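Long-range contacts in superoxide dismutase [Mn/Fe] (Aeropyrum pernix, PDB 3AK2), which catalyses the dismutation of superoxide to oxygen and hydrogen peroxide, and as a cambialistic enzyme works with either manganese or iron at its active site: residues 26-31 / 81-86; 7-12 / 35-40. One frame throughout, in Å; residues are numbered along the deposited sequence.

Contact 1 of 2, residues 26-31 / 81-86; sequences EIMKLH and IFWPNM. With MN (manganese (II) ion), chain E.
The metal site of the iron/manganese superoxide dismutase fold backs onto an aromatic cluster here, where His-31 meets Trp-83 and Phe-82. NE2 of His-31 binds manganese at 2.2 Å, with a water ligand 2.1 Å from the metal; His-79, Asp-165 and His-169 complete the site. Trp-83 comes edge-on to one face of the imidazole, its CH2 lying 3.4 Å from CG of His-31, nearer the rim than the centre, and the planes stand at 80° in an edge-to-face pair. Phe-82 approaches the same imidazole obliquely, CE2 to His-31 CE1 at 3.7 Å. The contact joins helix 25-54 to helix 62-82 in the alpha-hairpin domain; the type I beta turn Trp-83 to Met-86 presents both its end residues to Met-28. Met-28, one turn before His-31, bends at chi2 (-57°) and chi3 (-62°), which brings its methyl CE to 3.8 Å from Trp-83 CZ3. The same methyl lies 4.3 Å from CE of Met-86, which sits over one face of the Phe-82 ring. All five side chains are buried; NE1 of Trp-83 is hydrogen-bonded to ND1 of His-36, which probably helps hold the indole against His-31.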
ATOM      1  N   GLU A  26      24.731  -2.511  19.587  1.00 13.14           N
ATOM      2  CA  GLU A  26      23.818  -1.377  19.738  1.00 13.40           C
ATOM      3  C   GLU A  26      22.552  -1.571  18.915  1.00 12.74           C
ATOM      4  O   GLU A  26      21.459  -1.233  19.370  1.00 12.95           O
ATOM      5  CB  GLU A  26      24.475  -0.042  19.387  1.00 13.65           C
ATOM      6  CG  GLU A  26      23.595   1.150  19.768  1.00 15.53           C
ATOM      7  CD  GLU A  26      24.154   2.494  19.353  1.00 17.38           C
ATOM      8  OE1 GLU A  26      23.495   3.508  19.666  1.00 18.18           O
ATOM      9  OE2 GLU A  26      25.228   2.544  18.717  1.00 19.49           O
ATOM     10  N   ILE A  27      22.707  -2.112  17.710  1.00 12.31           N
ATOM     11  CA  ILE A  27      21.550  -2.425  16.871  1.00 12.05           C
ATOM     12  C   ILE A  27      20.667  -3.472  17.538  1.00 12.31           C
ATOM     13  O   ILE A  27      19.467  -3.270  17.681  1.00 12.26           O
ATOM     14  CB  ILE A  27      21.948  -2.894  15.462  1.00 11.84           C
ATOM     15  CG1 ILE A  27      22.516  -1.718  14.661  1.00 12.25           C
ATOM     16  CG2 ILE A  27      20.741  -3.513  14.738  1.00 11.73           C
ATOM     17  CD1 ILE A  27      23.104  -2.105  13.319  1.00 13.36           C
ATOM     18  N   MET A  28      21.260  -4.580  17.966  1.00 11.84           N
ATOM     19  CA  MET A  28      20.476  -5.646  18.575  1.00 12.06           C
ATOM     20  C   MET A  28      19.671  -5.134  19.765  1.00 12.17           C
ATOM     21  O   MET A  28      18.495  -5.476  19.916  1.00 11.91           O
ATOM     22  CB  MET A  28      21.366  -6.813  18.997  1.00 11.98           C
ATOM     23  CG  MET A  28      22.089  -7.518  17.854  1.00 12.62           C
ATOM     24  SD  MET A  28      21.002  -8.165  16.569  1.00 11.92           S
ATOM     25  CE  MET A  28      20.009  -9.347  17.480  1.00 13.73           C
ATOM     26  N   LYS A  29      20.298  -4.300  20.594  1.00 12.01           N
ATOM     27  CA  LYS A  29      19.643  -3.759  21.785  1.00 12.37           C
ATOM     28  C   LYS A  29      18.479  -2.825  21.446  1.00 12.18           C
ATOM     29  O   LYS A  29      17.371  -3.006  21.950  1.00 12.14           O
ATOM     30  CB  LYS A  29      20.659  -3.061  22.698  1.00 12.85           C
ATOM     31  CG  LYS A  29      20.091  -2.644  24.045  1.00 15.17           C
ATOM     32  CD  LYS A  29      21.194  -2.229  25.007  1.00 18.64           C
ATOM     33  CE  LYS A  29      20.645  -1.980  26.403  1.00 20.42           C
ATOM     34  NZ  LYS A  29      20.187  -3.238  27.055  1.00 22.59           N
ATOM     35  N   LEU A  30      18.723  -1.829  20.598  1.00 11.84           N
ATOM     36  CA  LEU A  30      17.656  -0.920  20.179  1.00 11.48           C
ATOM     37  C   LEU A  30      16.554  -1.671  19.447  1.00 10.97           C
ATOM     38  O   LEU A  30      15.373  -1.400  19.637  1.00 10.51           O
ATOM     39  CB  LEU A  30      18.202   0.180  19.268  1.00 11.96           C
ATOM     40  CG  LEU A  30      19.142   1.215  19.885  1.00 12.44           C
ATOM     41  CD1 LEU A  30      19.832   1.996  18.784  1.00 13.36           C
ATOM     42  CD2 LEU A  30      18.380   2.158  20.806  1.00 14.55           C
ATOM     43  N   HIS A  31      16.951  -2.614  18.606  1.00 10.58           N
ATOM     44  CA  HIS A  31      16.010  -3.326  17.757  1.00 10.35           C
ATOM     45  C   HIS A  31      15.006  -4.102  18.602  1.00 10.68           C
ATOM     46  O   HIS A  31      13.803  -4.114  18.321  1.00 10.82           O
ATOM     47  CB  HIS A  31      16.773  -4.275  16.846  1.00 10.55           C
ATOM     48  CG  HIS A  31      16.016  -4.673  15.621  1.00  9.63           C
ATOM     49  ND1 HIS A  31      16.577  -5.434  14.618  1.00  9.79           N
ATOM     50  CD2 HIS A  31      14.748  -4.405  15.228  1.00  9.11           C
ATOM     51  CE1 HIS A  31      15.681  -5.630  13.667  1.00  9.96           C
ATOM     52  NE2 HIS A  31      14.566  -5.008  14.009  1.00  8.77           N
ATOM     53  N   ILE A  81      10.027 -14.407  14.722  1.00 10.20           N
ATOM     54  CA  ILE A  81      10.689 -15.391  13.864  1.00 10.27           C
ATOM     55  C   ILE A  81      12.146 -14.979  13.593  1.00 10.35           C
ATOM     56  O   ILE A  81      13.052 -15.818  13.612  1.00 10.70           O
ATOM     57  CB  ILE A  81       9.912 -15.585  12.541  1.00 10.24           C
ATOM     58  CG1 ILE A  81       8.489 -16.080  12.831  1.00  9.99           C
ATOM     59  CG2 ILE A  81      10.655 -16.544  11.609  1.00 10.73           C
ATOM     60  CD1 ILE A  81       7.559 -16.050  11.630  1.00 11.07           C
ATOM     61  N   PHE A  82      12.362 -13.682  13.373  1.00 10.23           N
ATOM     62  CA  PHE A  82      13.680 -13.127  13.044  1.00 10.31           C
ATOM     63  C   PHE A  82      14.779 -13.491  14.051  1.00 10.24           C
ATOM     64  O   PHE A  82      15.870 -13.910  13.651  1.00 10.73           O
ATOM     65  CB  PHE A  82      13.558 -11.605  12.890  1.00 10.31           C
ATOM     66  CG  PHE A  82      14.822 -10.909  12.446  1.00 10.00           C
ATOM     67  CD1 PHE A  82      15.459 -11.257  11.262  1.00 10.65           C
ATOM     68  CD2 PHE A  82      15.346  -9.862  13.206  1.00  9.72           C
ATOM     69  CE1 PHE A  82      16.622 -10.591  10.854  1.00 10.94           C
ATOM     70  CE2 PHE A  82      16.497  -9.185  12.803  1.00 10.81           C
ATOM     71  CZ  PHE A  82      17.138  -9.553  11.628  1.00 10.88           C
ATOM     72  N   TRP A  83      14.506 -13.346  15.347  1.00 10.32           N
ATOM     73  CA  TRP A  83      15.566 -13.576  16.334  1.00 10.74           C
ATOM     74  C   TRP A  83      16.107 -15.019  16.347  1.00 10.98           C
ATOM     75  O   TRP A  83      17.315 -15.212  16.201  1.00 11.36           O
ATOM     76  CB  TRP A  83      15.165 -13.140  17.746  1.00 10.91           C
ATOM     77  CG  TRP A  83      14.522 -11.792  17.872  1.00 10.57           C
ATOM     78  CD1 TRP A  83      13.327 -11.522  18.470  1.00  9.89           C
ATOM     79  CD2 TRP A  83      15.051 -10.527  17.440  1.00  9.49           C
ATOM     80  NE1 TRP A  83      13.068 -10.173  18.429  1.00 10.26           N
ATOM     81  CE2 TRP A  83      14.110  -9.538  17.811  1.00  9.93           C
ATOM     82  CE3 TRP A  83      16.229 -10.131  16.790  1.00 10.93           C
ATOM     83  CZ2 TRP A  83      14.298  -8.185  17.537  1.00 11.59           C
ATOM     84  CZ3 TRP A  83      16.413  -8.778  16.519  1.00 10.83           C
ATOM     85  CH2 TRP A  83      15.451  -7.825  16.893  1.00 11.25           C
ATOM     86  N   PRO A  84      15.230 -16.032  16.531  1.00 11.13           N
ATOM     87  CA  PRO A  84      15.741 -17.410  16.496  1.00 11.23           C
ATOM     88  C   PRO A  84      16.193 -17.887  15.113  1.00 11.35           C
ATOM     89  O   PRO A  84      16.890 -18.905  15.017  1.00 11.28           O
ATOM     90  CB  PRO A  84      14.559 -18.240  17.000  1.00 11.49           C
ATOM     91  CG  PRO A  84      13.352 -17.423  16.677  1.00 11.53           C
ATOM     92  CD  PRO A  84      13.786 -15.993  16.827  1.00 11.40           C
ATOM     93  N   ASN A  85      15.809 -17.170  14.057  1.00 11.05           N
ATOM     94  CA  ASN A  85      16.356 -17.401  12.714  1.00 11.17           C
ATOM     95  C   ASN A  85      17.854 -17.109  12.652  1.00 11.45           C
ATOM     96  O   ASN A  85      18.504 -17.430  11.656  1.00 11.54           O
ATOM     97  CB  ASN A  85      15.680 -16.493  11.680  1.00 10.91           C
ATOM     98  CG  ASN A  85      14.416 -17.087  11.055  1.00 10.80           C
ATOM     99  OD1 ASN A  85      13.752 -16.397  10.283  1.00 10.46           O
ATOM    100  ND2 ASN A  85      14.092 -18.344  11.354  1.00 11.40           N
ATOM    101  N   MET A  86      18.391 -16.473  13.693  1.00 11.56           N
ATOM    102  CA  MET A  86      19.817 -16.164  13.762  1.00 11.98           C
ATOM    103  C   MET A  86      20.446 -16.851  14.966  1.00 12.37           C
ATOM    104  O   MET A  86      19.747 -17.280  15.883  1.00 12.25           O
ATOM    105  CB  MET A  86      20.053 -14.653  13.831  1.00 11.92           C
ATOM    106  CG  MET A  86      19.532 -13.906  12.612  1.00 11.67           C
ATOM    107  SD  MET A  86      19.835 -12.129  12.620  1.00 11.89           S
ATOM    108  CE  MET A  86      18.788 -11.588  13.978  1.00 12.12           C
TER
HETATM  109 MN    MN E 215      12.887  -4.547  12.678  1.00  9.38          MN
HETATM  110  O   HOH W   1      11.425  -4.266  11.168  1.00 14.55           O

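Contact 2 of 2, residues 7-12 / 35-40; sequences YELPPL and HHNTYV. With EDO (1,2-ethanediol), chain I; EDO (1,2-ethanediol), chain J; EDO (1,2-ethanediol), chain G.
Leu-9 lays its methyl CD1 over the imidazole of His-36 in a CH-pi contact, 3.6 Å from the ring centroid and 19° off the ring normal. The closest ring atom to CD1 is CG of His-36, at 3.4 Å. Leu-9 holds CG trans to its own backbone nitrogen (chi1 -176°), which carries the two methyls across to the helix: CD1 to the imidazole, CD2 to the side chain of Asn-37. Pro-10 adds a second apolar touch on the same imidazole, its CD 3.6 Å from CE1 of His-36 and oblique to the ring. Val-40, one helical turn after His-36, packs against the backbone just before Leu-9. Its CG1 lies 3.4 Å from the carbonyl O of Tyr-7 and 4.1 Å from CB of that tyrosine, while its CG2 is 4.2 Å from CD1 of Leu-9. The ring of Tyr-7 reaches another subunit, where its OH is hydrogen-bonded to Asp-136 and Arg-143 of that neighbour. Both imidazole nitrogens of His-36 are taken, ND1 by Trp-83 and NE2 by His-76, a pair of bonds that should hold the ring from turning. With an alanine in its place, NE1 of Trp-83 and ND1 of His-76 would probably lose their mate, and a gap would open beneath CD1 of Leu-9. O1 of an ethanediol, likely a crystallisation additive, donates to O of Leu-9 at 2.9 Å. This packing belongs to the alpha-hairpin domain of iron/manganese superoxide dismutases, in which an irregular N-terminal segment runs beside the long helix 25-54 that also carries a metal ligand.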
ATOM      1  N   TYR A   7      -0.084 -10.028  23.885  1.00 13.25           N
ATOM      2  CA  TYR A   7       1.210 -10.346  23.295  1.00 12.47           C
ATOM      3  C   TYR A   7       2.300  -9.911  24.258  1.00 12.40           C
ATOM      4  O   TYR A   7       2.116  -8.980  25.044  1.00 12.23           O
ATOM      5  CB  TYR A   7       1.358  -9.667  21.927  1.00 12.16           C
ATOM      6  CG  TYR A   7       0.249 -10.083  20.999  1.00 11.26           C
ATOM      7  CD1 TYR A   7      -0.784  -9.206  20.679  1.00 11.29           C
ATOM      8  CD2 TYR A   7       0.197 -11.379  20.489  1.00 10.97           C
ATOM      9  CE1 TYR A   7      -1.824  -9.602  19.850  1.00 11.87           C
ATOM     10  CE2 TYR A   7      -0.843 -11.783  19.671  1.00 10.62           C
ATOM     11  CZ  TYR A   7      -1.849 -10.893  19.357  1.00 11.43           C
ATOM     12  OH  TYR A   7      -2.887 -11.283  18.544  1.00 12.35           O
ATOM     13  N   GLU A   8       3.425 -10.613  24.211  1.00 12.55           N
ATOM     14  CA  GLU A   8       4.563 -10.324  25.080  1.00 13.53           C
ATOM     15  C   GLU A   8       5.835 -10.288  24.259  1.00 12.85           C
ATOM     16  O   GLU A   8       5.977 -11.034  23.285  1.00 12.75           O
ATOM     17  CB  GLU A   8       4.723 -11.397  26.161  1.00 14.22           C
ATOM     18  CG  GLU A   8       3.488 -11.699  26.985  1.00 17.15           C
ATOM     19  CD  GLU A   8       3.631 -13.002  27.740  1.00 20.56           C
ATOM     20  OE1 GLU A   8       2.970 -13.991  27.354  1.00 23.14           O
ATOM     21  OE2 GLU A   8       4.425 -13.043  28.702  1.00 23.06           O
ATOM     22  N   LEU A   9       6.762  -9.429  24.668  1.00 12.69           N
ATOM     23  CA  LEU A   9       8.086  -9.379  24.066  1.00 12.30           C
ATOM     24  C   LEU A   9       8.911 -10.587  24.512  1.00 12.35           C
ATOM     25  O   LEU A   9       9.173 -10.746  25.706  1.00 12.60           O
ATOM     26  CB  LEU A   9       8.802  -8.089  24.471  1.00 12.42           C
ATOM     27  CG  LEU A   9      10.177  -7.860  23.839  1.00 12.20           C
ATOM     28  CD1 LEU A   9      10.018  -7.541  22.368  1.00 12.26           C
ATOM     29  CD2 LEU A   9      10.926  -6.743  24.556  1.00 12.99           C
ATOM     30  N   PRO A  10       9.320 -11.444  23.559  1.00 12.17           N
ATOM     31  CA  PRO A  10      10.173 -12.560  23.961  1.00 12.77           C
ATOM     32  C   PRO A  10      11.600 -12.084  24.217  1.00 13.34           C
ATOM     33  O   PRO A  10      12.020 -11.076  23.643  1.00 13.18           O
ATOM     34  CB  PRO A  10      10.139 -13.478  22.740  1.00 12.76           C
ATOM     35  CG  PRO A  10       9.947 -12.553  21.589  1.00 12.54           C
ATOM     36  CD  PRO A  10       9.050 -11.451  22.107  1.00 12.37           C
ATOM     37  N   PRO A  11      12.351 -12.800  25.073  1.00 13.72           N
ATOM     38  CA  PRO A  11      13.777 -12.495  25.159  1.00 14.05           C
ATOM     39  C   PRO A  11      14.461 -12.963  23.882  1.00 13.80           C
ATOM     40  O   PRO A  11      13.908 -13.800  23.161  1.00 14.10           O
ATOM     41  CB  PRO A  11      14.243 -13.352  26.339  1.00 14.34           C
ATOM     42  CG  PRO A  11      13.294 -14.506  26.355  1.00 14.56           C
ATOM     43  CD  PRO A  11      11.969 -13.915  25.961  1.00 14.17           C
ATOM     44  N   LEU A  12      15.644 -12.427  23.599  1.00 13.74           N
ATOM     45  CA  LEU A  12      16.470 -12.970  22.525  1.00 13.75           C
ATOM     46  C   LEU A  12      17.007 -14.343  22.937  1.00 13.94           C
ATOM     47  O   LEU A  12      17.095 -14.638  24.131  1.00 13.82           O
ATOM     48  CB  LEU A  12      17.629 -12.027  22.190  1.00 13.64           C
ATOM     49  CG  LEU A  12      17.292 -10.630  21.673  1.00 13.90           C
ATOM     50  CD1 LEU A  12      18.562  -9.909  21.296  1.00 13.72           C
ATOM     51  CD2 LEU A  12      16.345 -10.691  20.488  1.00 15.00           C
ATOM     52  N   HIS A  35      12.197  -1.165  19.082  1.00 11.18           N
ATOM     53  CA  HIS A  35      11.327  -1.468  17.948  1.00 10.72           C
ATOM     54  C   HIS A  35      10.390  -2.649  18.193  1.00 10.23           C
ATOM     55  O   HIS A  35       9.173  -2.502  18.098  1.00  9.95           O
ATOM     56  CB  HIS A  35      12.139  -1.637  16.665  1.00 11.01           C
ATOM     57  CG  HIS A  35      12.902  -0.408  16.291  1.00 11.70           C
ATOM     58  ND1 HIS A  35      12.295   0.698  15.737  1.00 13.85           N
ATOM     59  CD2 HIS A  35      14.210  -0.090  16.427  1.00 12.75           C
ATOM     60  CE1 HIS A  35      13.200   1.637  15.530  1.00 13.98           C
ATOM     61  NE2 HIS A  35      14.370   1.185  15.943  1.00 13.13           N
ATOM     62  N   HIS A  36      10.935  -3.813  18.525  1.00  9.70           N
ATOM     63  CA  HIS A  36      10.067  -4.963  18.725  1.00  9.50           C
ATOM     64  C   HIS A  36       9.077  -4.682  19.863  1.00  9.76           C
ATOM     65  O   HIS A  36       7.879  -4.944  19.728  1.00  9.54           O
ATOM     66  CB  HIS A  36      10.869  -6.244  18.965  1.00  9.52           C
ATOM     67  CG  HIS A  36      10.036  -7.492  18.947  1.00  9.32           C
ATOM     68  ND1 HIS A  36      10.583  -8.752  19.061  1.00  9.71           N
ATOM     69  CD2 HIS A  36       8.697  -7.673  18.831  1.00  9.44           C
ATOM     70  CE1 HIS A  36       9.618  -9.654  19.025  1.00  9.19           C
ATOM     71  NE2 HIS A  36       8.463  -9.025  18.887  1.00  8.94           N
ATOM     72  N   ASN A  37       9.564  -4.111  20.961  1.00 10.08           N
ATOM     73  CA  ASN A  37       8.692  -3.757  22.086  1.00 10.72           C
ATOM     74  C   ASN A  37       7.522  -2.872  21.666  1.00 10.70           C
ATOM     75  O   ASN A  37       6.389  -3.060  22.117  1.00 10.43           O
ATOM     76  CB  ASN A  37       9.488  -3.071  23.198  1.00 11.45           C
ATOM     77  CG  ASN A  37       8.771  -3.106  24.537  1.00 13.10           C
ATOM     78  OD1 ASN A  37       8.188  -4.122  24.917  1.00 15.33           O
ATOM     79  ND2 ASN A  37       8.815  -1.995  25.260  1.00 16.59           N
ATOM     80  N   THR A  38       7.798  -1.913  20.789  1.00 10.85           N
ATOM     81  CA  THR A  38       6.771  -0.998  20.301  1.00 11.18           C
ATOM     82  C   THR A  38       5.664  -1.741  19.550  1.00 10.64           C
ATOM     83  O   THR A  38       4.486  -1.417  19.703  1.00 10.53           O
ATOM     84  CB  THR A  38       7.399   0.125  19.449  1.00 11.73           C
ATOM     85  OG1 THR A  38       8.181   0.972  20.298  1.00 13.64           O
ATOM     86  CG2 THR A  38       6.338   0.970  18.756  1.00 12.85           C
ATOM     87  N   TYR A  39       6.034  -2.742  18.755  1.00 10.00           N
ATOM     88  CA  TYR A  39       5.019  -3.508  18.025  1.00  9.80           C
ATOM     89  C   TYR A  39       4.159  -4.339  18.968  1.00  9.78           C
ATOM     90  O   TYR A  39       2.938  -4.419  18.803  1.00  9.57           O
ATOM     91  CB  TYR A  39       5.640  -4.380  16.931  1.00  9.90           C
ATOM     92  CG  TYR A  39       6.605  -3.634  16.040  1.00 10.55           C
ATOM     93  CD1 TYR A  39       6.260  -2.411  15.466  1.00 11.02           C
ATOM     94  CD2 TYR A  39       7.866  -4.157  15.771  1.00 10.73           C
ATOM     95  CE1 TYR A  39       7.159  -1.723  14.657  1.00 12.43           C
ATOM     96  CE2 TYR A  39       8.764  -3.483  14.971  1.00 12.39           C
ATOM     97  CZ  TYR A  39       8.412  -2.273  14.418  1.00 12.30           C
ATOM     98  OH  TYR A  39       9.319  -1.623  13.612  1.00 15.78           O
ATOM     99  N   VAL A  40       4.783  -4.936  19.977  1.00  9.78           N
ATOM    100  CA  VAL A  40       4.034  -5.670  20.991  1.00 10.36           C
ATOM    101  C   VAL A  40       3.004  -4.748  21.647  1.00 10.69           C
ATOM    102  O   VAL A  40       1.818  -5.076  21.716  1.00 10.79           O
ATOM    103  CB  VAL A  40       4.968  -6.282  22.059  1.00 10.04           C
ATOM    104  CG1 VAL A  40       4.161  -6.936  23.182  1.00 10.98           C
ATOM    105  CG2 VAL A  40       5.915  -7.292  21.419  1.00 10.93           C
TER
HETATM  106  C1  EDO I 219      10.708   2.604  18.777  1.00 31.98           C
HETATM  107  O1  EDO I 219      10.798   3.860  19.461  1.00 31.80           O
HETATM  108  C2  EDO I 219       9.591   2.684  17.739  1.00 32.27           C
HETATM  109  O2  EDO I 219       9.814   1.700  16.721  1.00 32.53           O
HETATM  110  C1  EDO J 220      12.217  -9.575  26.769  1.00 35.19           C
HETATM  111  O1  EDO J 220      11.033  -9.435  27.564  1.00 35.28           O
HETATM  112  C2  EDO J 220      13.422  -9.055  27.545  1.00 35.42           C
HETATM  113  O2  EDO J 220      14.556  -9.892  27.293  1.00 36.10           O
HETATM  114  C1  EDO G 217      17.785  -9.795  25.426  1.00 18.50           C
HETATM  115  O1  EDO G 217      16.965 -10.941  25.646  1.00 17.62           O
HETATM  116  C2  EDO G 217      19.248 -10.207  25.372  1.00 18.98           C
HETATM  117  O2  EDO G 217      19.720 -10.400  26.709  1.00 20.85           O

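How the contacts relate
Contacts 1 and 2 share helix 25-54, their centres 11 Å apart, and their segments alternate along the chain. Inside that helix O of His-31 and N of His-36 are 2.9 Å apart, a probable hydrogen bond over an i to i+5 step. The side-chain bridge between the contacts spans 2.9 Å, from NE1 of Trp-83 to ND1 of His-36. Leu-12, at the end of 7-12, packs on the indole, its CD2 3.3 Å from CD2 of Trp-83. Relative to the manganese, contact 1 supplies the first-shell ligand His-31, whereas the side chain of His-36 stays about 7 Å from the metal. Trp-83 thus connects the N-terminal segment and His-36 to that ligand.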